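Peptidoglycan-recognition protein LB (Drosophila melanogaster, PDB 7NSZ) hydrolyses the amide link between N-acetylmuramoyl residues and L-amino acids in peptidoglycan as a zinc-dependent amidase, probably as a scavenger that turns biologically active peptidoglycan into inactive fragments. Local coordinates at residues A[168-171]-A[172-176]. The protein carries 1 engineered substitution. Residues are numbered along the deposited sequence; the frame is centred on the assembly and turned at random.
Sequences FAEI and SSWPH
Glu-170 O accepts two hydrogen bonds from Ser-173: OG lies 2.7 Å from that oxygen and in the carbonyl plane, whereas the backbone N meets it from above the plane. Ser-173 OG stands between its own backbone N and carbonyl carbon (chi1 76°), which turns it back to the helix end. Phe-168 O also takes two bonds, from Ser-172 N and OG, but here they come from opposite faces of its plane; OG, 2.8 Å from Phe-168 O, also lies over the rim of one face of the Phe-168 ring. The chain then reverses in a type I beta turn from Ile-171 to Trp-174, closed by a hydrogen bond from Trp-174 N to Ile-171 O (3.0 Å).

The turn brings the indole back against the helix. Trp-174 NE1 donates to Glu-170 OE2 at 2.8 Å in a nearly straight bond (170°). The oxygen lies in the ring plane and is met on its anti side, somewhat out of the carboxylate plane. A bend at chi2 of Glu-170 brings its carboxylate to the indole edge, the two planes 71° apart. Over one indole face, Ile-171 CA makes a CH-pi contact 3.8 Å from the five-membered-ring centroid, and Ile-171 CG2 packs 4.0 Å from Trp-174 CZ2.

Glu-170 and Trp-174 pack on Leu-129 of helix 126-142, where Trp-174 also touches Ala-132 and takes a cation-pi contact from Lys-133; His-176 stacks on Tyr-149 of edge strand 149-153.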
# COMPACT_ATOMS: atom_id res chain seq x y z
N PHE A 168 10.64 6.80 -3.31
CA PHE A 168 10.19 7.22 -4.65
C PHE A 168 11.28 6.86 -5.69
O PHE A 168 11.00 6.36 -6.77
CB PHE A 168 9.80 8.69 -4.71
CG PHE A 168 9.15 8.98 -6.03
CD1 PHE A 168 7.90 8.48 -6.33
CD2 PHE A 168 9.73 9.83 -6.97
CE1 PHE A 168 7.28 8.71 -7.55
CE2 PHE A 168 9.10 10.07 -8.18
CZ PHE A 168 7.88 9.55 -8.46
N ALA A 169 12.54 7.21 -5.39
CA ALA A 169 13.64 6.92 -6.33
C ALA A 169 13.75 5.41 -6.52
O ALA A 169 14.01 4.94 -7.66
CB ALA A 169 14.93 7.53 -5.82
N GLU A 170 13.57 4.62 -5.48
CA GLU A 170 13.61 3.16 -5.59
C GLU A 170 12.50 2.68 -6.54
O GLU A 170 12.77 1.86 -7.42
CB GLU A 170 13.46 2.56 -4.19
CG GLU A 170 13.26 1.04 -4.15
CD GLU A 170 14.36 0.16 -4.71
OE1 GLU A 170 15.55 0.59 -4.65
OE2 GLU A 170 14.05 -0.98 -5.12
N ILE A 171 11.24 3.07 -6.29
CA ILE A 171 10.14 2.49 -7.10
C ILE A 171 10.25 2.97 -8.54
O ILE A 171 9.74 2.34 -9.45
CB ILE A 171 8.72 2.76 -6.54
CG1 ILE A 171 8.31 4.23 -6.63
CG2 ILE A 171 8.65 2.21 -5.12
CD1 ILE A 171 6.85 4.49 -6.20
N SER A 172 10.94 4.11 -8.72
CA SER A 172 11.21 4.62 -10.09
C SER A 172 12.03 3.61 -10.88
O SER A 172 12.02 3.71 -12.11
CB SER A 172 11.84 5.97 -10.14
OG SER A 172 11.06 6.96 -9.47
N SER A 173 12.67 2.65 -10.22
CA SER A 173 13.49 1.63 -10.92
C SER A 173 12.73 0.33 -11.09
O SER A 173 13.33 -0.65 -11.56
CB SER A 173 14.76 1.39 -10.16
OG SER A 173 14.54 0.59 -8.99
N TRP A 174 11.50 0.21 -10.57
CA TRP A 174 10.71 -1.03 -10.67
C TRP A 174 10.07 -1.15 -12.05
O TRP A 174 9.70 -0.16 -12.70
CB TRP A 174 9.64 -1.11 -9.58
CG TRP A 174 10.17 -1.25 -8.19
CD1 TRP A 174 11.47 -1.14 -7.78
CD2 TRP A 174 9.39 -1.41 -7.00
NE1 TRP A 174 11.54 -1.27 -6.43
CE2 TRP A 174 10.29 -1.45 -5.92
CE3 TRP A 174 8.02 -1.61 -6.76
CZ2 TRP A 174 9.87 -1.59 -4.59
CZ3 TRP A 174 7.61 -1.75 -5.45
CH2 TRP A 174 8.51 -1.76 -4.39
N PRO A 175 9.79 -2.40 -12.46
CA PRO A 175 8.93 -2.64 -13.60
C PRO A 175 7.62 -1.86 -13.49
O PRO A 175 7.00 -1.79 -12.43
CB PRO A 175 8.63 -4.16 -13.59
CG PRO A 175 9.62 -4.76 -12.64
CD PRO A 175 10.20 -3.64 -11.79
N HIS A 176 7.19 -1.36 -14.61
CA HIS A 176 5.84 -0.77 -14.79
C HIS A 176 5.76 0.65 -14.22
O HIS A 176 4.69 1.25 -14.36
CB HIS A 176 4.74 -1.65 -14.18
CG HIS A 176 4.57 -2.97 -14.85
ND1 HIS A 176 3.43 -3.29 -15.51
CD2 HIS A 176 5.39 -4.04 -14.95
CE1 HIS A 176 3.55 -4.53 -16.02
NE2 HIS A 176 4.75 -4.99 -15.68